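Local structure of SAM dependent methyltransferase (Aquifex aeolicus, 3DH0) at residues Val70-Glu73 and Met74-Ala78; Lys11-Lys14 and Leu15-Pro18. The protein probably acts as a methyltransferase, and binds S-adenosylmethionine in a Rossmann-like methyltransferase domain. One frame throughout, in Å; residues are numbered along the deposited sequence.

Interaction 1: residues Val70-Glu73 and Met74-Ala78; sequences VQEE and MVNYA. With SAM (S-adenosylmethionine), chain C.
Gln71 and Met74 run side by side in the same direction, passing together along the ribose of S-adenosylmethionine at the start of helix 72-85. The Gln71 CB lies 4.1 Å from Met74 SD, and its CG is 3.5 Å from the ligand O2'. The Met74 chain bends at both chi2 (70°) and chi3, and its CE ends 3.4 Å from the ligand O3'; each ribose hydroxyl thus has one of the two chains alongside it. Cutting Gln71 back to an alanine would probably leave O2' without the chain beside it and the end of Met74 without its flank beyond CB. One step earlier, Val70 spreads both methyls over one face of the adenine, with CG1 3.4 Å from ligand C6 and CG2 3.6 Å from ligand C4. Gln71 is the N-cap residue, and its O takes the Val75 N at 3.0 Å, the first helical bond. On the outer side Glu72 and Asn76 also point the same way, but the carboxylate and amide planes stand 79° apart and the side chains come nearest at Glu72 CG and Asn76 ND2, 3.6 Å. Asp69, at the end of strand 64-69, bonds both the Gln71 backbone N and the ligand. The turn opens the crossover from strand 64-69 through helix 72-85 to strand 90-94, where Val75 packs on Val92 and Lys94.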
loop_
_atom_site.group_PDB
_atom_site.type_symbol
_atom_site.label_atom_id
_atom_site.label_comp_id
_atom_site.label_asym_id
_atom_site.label_seq_id
_atom_site.Cartn_x
_atom_site.Cartn_y
_atom_site.Cartn_z
ATOM N N VAL A 70 4.033 -9.017 -6.261
ATOM C CA VAL A 70 3.927 -10.209 -7.098
ATOM C C VAL A 70 4.974 -10.285 -8.195
ATOM O O VAL A 70 5.272 -11.371 -8.670
ATOM C CB VAL A 70 2.553 -10.312 -7.791
ATOM C CG1 VAL A 70 1.453 -10.584 -6.770
ATOM C CG2 VAL A 70 2.272 -9.038 -8.573
ATOM N N GLN A 71 5.528 -9.147 -8.607
ATOM C CA GLN A 71 6.539 -9.155 -9.664
ATOM C C GLN A 71 7.977 -9.176 -9.167
ATOM O O GLN A 71 8.400 -8.324 -8.393
ATOM C CB GLN A 71 6.313 -7.987 -10.619
ATOM C CG GLN A 71 5.045 -8.145 -11.424
ATOM C CD GLN A 71 4.966 -7.191 -12.591
ATOM O OE1 GLN A 71 4.530 -6.049 -12.451
ATOM N NE2 GLN A 71 5.397 -7.655 -13.760
ATOM N N GLU A 72 8.717 -10.179 -9.632
ATOM C CA GLU A 72 10.099 -10.387 -9.251
ATOM C C GLU A 72 10.990 -9.184 -9.545
ATOM O O GLU A 72 11.859 -8.837 -8.738
ATOM C CB GLU A 72 10.644 -11.639 -9.957
ATOM C CG GLU A 72 12.056 -12.033 -9.508
ATOM C CD GLU A 72 12.598 -13.290 -10.172
ATOM O OE1 GLU A 72 11.909 -14.335 -10.159
ATOM O OE2 GLU A 72 13.731 -13.234 -10.689
ATOM N N GLU A 73 10.782 -8.545 -10.696
ATOM C CA GLU A 73 11.593 -7.391 -11.051
ATOM C C GLU A 73 11.386 -6.250 -10.073
ATOM O O GLU A 73 12.332 -5.551 -9.722
ATOM C CB GLU A 73 11.313 -6.923 -12.486
ATOM C CG GLU A 73 9.910 -7.128 -13.016
ATOM C CD GLU A 73 9.656 -8.564 -13.450
ATOM O OE1 GLU A 73 10.595 -9.184 -13.994
ATOM O OE2 GLU A 73 8.525 -9.068 -13.262
ATOM N N MET A 74 10.151 -6.064 -9.628
ATOM C CA MET A 74 9.859 -5.017 -8.668
ATOM C C MET A 74 10.469 -5.378 -7.319
ATOM O O MET A 74 10.951 -4.515 -6.582
ATOM C CB MET A 74 8.350 -4.813 -8.525
ATOM C CG MET A 74 7.772 -3.767 -9.460
ATOM S SD MET A 74 7.762 -4.233 -11.181
ATOM C CE MET A 74 6.318 -3.438 -11.717
ATOM N N VAL A 75 10.466 -6.660 -6.995
ATOM C CA VAL A 75 11.033 -7.096 -5.733
ATOM C C VAL A 75 12.533 -6.793 -5.670
ATOM O O VAL A 75 13.019 -6.197 -4.710
ATOM C CB VAL A 75 10.801 -8.606 -5.515
ATOM C CG1 VAL A 75 11.456 -9.054 -4.230
ATOM C CG2 VAL A 75 9.308 -8.906 -5.488
ATOM N N ASN A 76 13.270 -7.180 -6.700
ATOM C CA ASN A 76 14.701 -6.941 -6.673
ATOM C C ASN A 76 15.085 -5.471 -6.758
ATOM O O ASN A 76 16.112 -5.062 -6.238
ATOM C CB ASN A 76 15.393 -7.762 -7.762
ATOM C CG ASN A 76 15.289 -9.269 -7.512
ATOM O OD1 ASN A 76 15.543 -9.750 -6.402
ATOM N ND2 ASN A 76 14.914 -10.017 -8.547
ATOM N N TYR A 77 14.244 -4.672 -7.394
ATOM C CA TYR A 77 14.515 -3.253 -7.521
ATOM C C TYR A 77 14.353 -2.592 -6.158
ATOM O O TYR A 77 15.205 -1.806 -5.734
ATOM C CB TYR A 77 13.543 -2.620 -8.511
ATOM C CG TYR A 77 13.862 -1.184 -8.830
ATOM C CD1 TYR A 77 14.655 -0.850 -9.928
ATOM C CD2 TYR A 77 13.365 -0.147 -8.036
ATOM C CE1 TYR A 77 14.939 0.475 -10.229
ATOM C CE2 TYR A 77 13.648 1.178 -8.333
ATOM C CZ TYR A 77 14.431 1.479 -9.428
ATOM O OH TYR A 77 14.697 2.789 -9.722
ATOM N N ALA A 78 13.249 -2.908 -5.483
ATOM C CA ALA A 78 12.964 -2.357 -4.160
ATOM C C ALA A 78 14.014 -2.800 -3.151
ATOM O O ALA A 78 14.388 -2.052 -2.261
ATOM C CB ALA A 78 11.583 -2.802 -3.693
HETATM N N SAM C . 2.897 1.632 -4.600
HETATM C CA SAM C . 4.076 1.867 -5.489
HETATM C C SAM C . 4.620 3.263 -5.288
HETATM O O SAM C . 4.063 4.001 -4.475
HETATM O OXT SAM C . 5.637 3.563 -5.995
HETATM C CB SAM C . 3.668 1.682 -6.947
HETATM C CG SAM C . 2.845 0.464 -7.067
HETATM S SD SAM C . 2.183 -0.047 -8.677
HETATM C CE SAM C . 0.932 1.196 -8.999
HETATM C "C5'" SAM C . 1.321 -1.476 -8.216
HETATM C "C4'" SAM C . 2.173 -2.689 -7.908
HETATM O "O4'" SAM C . 1.241 -3.680 -7.490
HETATM C "C3'" SAM C . 2.798 -3.330 -9.163
HETATM O "O3'" SAM C . 4.231 -3.109 -9.020
HETATM C "C2'" SAM C . 2.522 -4.817 -9.060
HETATM O "O2'" SAM C . 3.566 -5.730 -9.328
HETATM C "C1'" SAM C . 1.837 -4.900 -7.661
HETATM N N9 SAM C . 0.781 -5.879 -7.490
HETATM C C8 SAM C . -0.288 -6.197 -8.304
HETATM N N7 SAM C . -1.048 -7.124 -7.812
HETATM C C5 SAM C . -0.451 -7.449 -6.594
HETATM C C6 SAM C . -0.791 -8.380 -5.570
HETATM N N6 SAM C . -1.876 -9.179 -5.663
HETATM N N1 SAM C . 0.029 -8.458 -4.451
HETATM C C2 SAM C . 1.106 -7.639 -4.400
HETATM N N3 SAM C . 1.507 -6.736 -5.301
HETATM C C4 SAM C . 0.678 -6.688 -6.382
#

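Interaction 2: residues Lys11-Lys14 and Leu15-Pro18; sequences KIKK and LDDP. With SAM (S-adenosylmethionine), chain C.
Ile12 and Leu15 make the close-packed half of this turn. The Ile12 O takes the Leu15 N at 2.8 Å, the donor coming in above the carbonyl plane as the tight i to i+3 turn demands, and the Leu15 CB sits 3.2 Å from that same oxygen. Their side chains meet more lightly, Ile12 CG1 to Leu15 CD1 at 4.2 Å. With CG beside its own backbone N (chi1 -59°), Leu15 sends its branched end inward, and CD2 comes to 3.6 Å from CB of S-adenosylmethionine, on the methionine part of the ligand. Phe7 and Ala48 also pack against this buried leucine. The contact belongs to the N-terminal segment that precedes helix 26-33; residues 12-14 make one irregular helical turn, held by i to i+3 bonds, another being Lys14 N to Lys11 O at 2.7 Å, and through Leu15 it lines part of the cofactor pocket of the Rossmann-like fold. Beyond Leu15 the turn slackens. The Asp16 N makes two weak bonds, to Ile12 O at 3.3 Å and to Lys13 O. On the outer side Lys13 curls back and its NZ comes alongside Asp16, though the ion pair from Lys13 NZ to Asp16 OD2 is long at 3.7 Å. Closer polar partners come from helix 72-85: Tyr77 OH serves both Lys13 NZ and Asp16 OD2, while Lys81 pairs with Asp16 OD1. Lys11 and Lys14 lie at the surface, and Asp17 turns to Ser19.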
loop_
_atom_site.group_PDB
_atom_site.type_symbol
_atom_site.label_atom_id
_atom_site.label_comp_id
_atom_site.label_asym_id
_atom_site.label_seq_id
_atom_site.Cartn_x
_atom_site.Cartn_y
_atom_site.Cartn_z
ATOM N N LYS A 11 8.604 0.117 -16.949
ATOM C CA LYS A 11 8.240 1.505 -16.687
ATOM C C LYS A 11 8.507 1.862 -15.229
ATOM O O LYS A 11 8.148 2.945 -14.776
ATOM C CB LYS A 11 6.751 1.728 -16.965
ATOM C CG LYS A 11 6.325 1.735 -18.420
ATOM C CD LYS A 11 4.822 1.961 -18.513
ATOM C CE LYS A 11 4.396 2.406 -19.908
ATOM N NZ LYS A 11 4.760 1.417 -20.949
ATOM N N ILE A 12 9.138 0.951 -14.499
ATOM C CA ILE A 12 9.407 1.148 -13.076
ATOM C C ILE A 12 9.970 2.498 -12.630
ATOM O O ILE A 12 9.713 2.935 -11.509
ATOM C CB ILE A 12 10.339 0.050 -12.527
ATOM C CG1 ILE A 12 10.239 0.020 -11.002
ATOM C CG2 ILE A 12 11.782 0.325 -12.942
ATOM C CD1 ILE A 12 10.732 -1.254 -10.395
ATOM N N LYS A 13 10.731 3.157 -13.492
ATOM C CA LYS A 13 11.311 4.441 -13.140
ATOM C C LYS A 13 10.206 5.459 -12.910
ATOM O O LYS A 13 10.419 6.495 -12.280
ATOM C CB LYS A 13 12.242 4.916 -14.251
ATOM C CG LYS A 13 13.637 5.241 -13.783
ATOM C CD LYS A 13 14.326 4.029 -13.221
ATOM C CE LYS A 13 15.586 4.436 -12.472
ATOM N NZ LYS A 13 15.286 5.380 -11.355
ATOM N N LYS A 14 9.021 5.166 -13.437
ATOM C CA LYS A 14 7.879 6.048 -13.265
ATOM C C LYS A 14 7.386 5.941 -11.830
ATOM O O LYS A 14 6.655 6.799 -11.344
ATOM C CB LYS A 14 6.752 5.660 -14.219
ATOM C CG LYS A 14 6.729 6.395 -15.542
ATOM C CD LYS A 14 5.479 5.982 -16.326
ATOM C CE LYS A 14 5.331 6.734 -17.655
ATOM N NZ LYS A 14 4.400 6.069 -18.648
ATOM N N LEU A 15 7.783 4.872 -11.154
ATOM C CA LEU A 15 7.385 4.670 -9.774
ATOM C C LEU A 15 8.451 5.233 -8.826
ATOM O O LEU A 15 8.176 5.532 -7.671
ATOM C CB LEU A 15 7.179 3.180 -9.517
ATOM C CG LEU A 15 6.132 2.476 -10.393
ATOM C CD1 LEU A 15 6.201 0.955 -10.183
ATOM C CD2 LEU A 15 4.742 3.026 -10.075
ATOM N N ASP A 16 9.663 5.402 -9.336
ATOM C CA ASP A 16 10.775 5.915 -8.547
ATOM C C ASP A 16 11.063 7.366 -8.966
ATOM O O ASP A 16 12.203 7.751 -9.220
ATOM C CB ASP A 16 12.003 5.015 -8.782
ATOM C CG ASP A 16 13.005 5.072 -7.648
ATOM O OD1 ASP A 16 12.610 5.463 -6.531
ATOM O OD2 ASP A 16 14.184 4.713 -7.866
ATOM N N ASP A 17 10.003 8.164 -9.026
ATOM C CA ASP A 17 10.090 9.565 -9.429
ATOM C C ASP A 17 9.803 10.504 -8.254
ATOM O O ASP A 17 8.676 10.560 -7.752
ATOM C CB ASP A 17 9.090 9.818 -10.557
ATOM C CG ASP A 17 9.238 11.185 -11.183
ATOM O OD1 ASP A 17 8.477 11.469 -12.127
ATOM O OD2 ASP A 17 10.105 11.972 -10.745
ATOM N N PRO A 18 10.817 11.273 -7.814
ATOM C CA PRO A 18 10.613 12.188 -6.690
ATOM C C PRO A 18 9.473 13.169 -6.894
ATOM O O PRO A 18 9.013 13.786 -5.939
ATOM C CB PRO A 18 11.967 12.876 -6.551
ATOM C CG PRO A 18 12.509 12.849 -7.910
ATOM C CD PRO A 18 12.152 11.471 -8.403
HETATM N N SAM C . 2.897 1.632 -4.600
HETATM C CA SAM C . 4.076 1.867 -5.489
HETATM C C SAM C . 4.620 3.263 -5.288
HETATM O O SAM C . 4.063 4.001 -4.475
HETATM O OXT SAM C . 5.637 3.563 -5.995
HETATM C CB SAM C . 3.668 1.682 -6.947
HETATM C CG SAM C . 2.845 0.464 -7.067
HETATM S SD SAM C . 2.183 -0.047 -8.677
HETATM C CE SAM C . 0.932 1.196 -8.999
HETATM C "C5'" SAM C . 1.321 -1.476 -8.216
HETATM C "C4'" SAM C . 2.173 -2.689 -7.908
HETATM O "O4'" SAM C . 1.241 -3.680 -7.490
HETATM C "C3'" SAM C . 2.798 -3.330 -9.163
HETATM O "O3'" SAM C . 4.231 -3.109 -9.020
HETATM C "C2'" SAM C . 2.522 -4.817 -9.060
HETATM O "O2'" SAM C . 3.566 -5.730 -9.328
HETATM C "C1'" SAM C . 1.837 -4.900 -7.661
HETATM N N9 SAM C . 0.781 -5.879 -7.490
HETATM C C8 SAM C . -0.288 -6.197 -8.304
HETATM N N7 SAM C . -1.048 -7.124 -7.812
HETATM C C5 SAM C . -0.451 -7.449 -6.594
HETATM C C6 SAM C . -0.791 -8.380 -5.570
HETATM N N6 SAM C . -1.876 -9.179 -5.663
HETATM N N1 SAM C . 0.029 -8.458 -4.451
HETATM C C2 SAM C . 1.106 -7.639 -4.400
HETATM N N3 SAM C . 1.507 -6.736 -5.301
HETATM C C4 SAM C . 0.678 -6.688 -6.382
#

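Both interactions lie toward the surface, each with one buried residue among those in contact, Met74 in interaction 1 and Leu15 in interaction 2, and each of these two touches the cofactor. Their targets differ: residues 70-78 meet the nucleoside, residues 11-18 the methionine half. Interaction 1 is built on regular helix bonds in the helix of the beta-alpha-beta unit; interaction 2 is a looser turn in the N-terminal segment, its side chains joined by a long ion pair. The two also meet directly through Ile12 CD1, which lies 3.5 Å from Tyr77 CG and 4.0 Å from Met74 CG. Helix 72-85 is one surface against which the N-terminal turn rests.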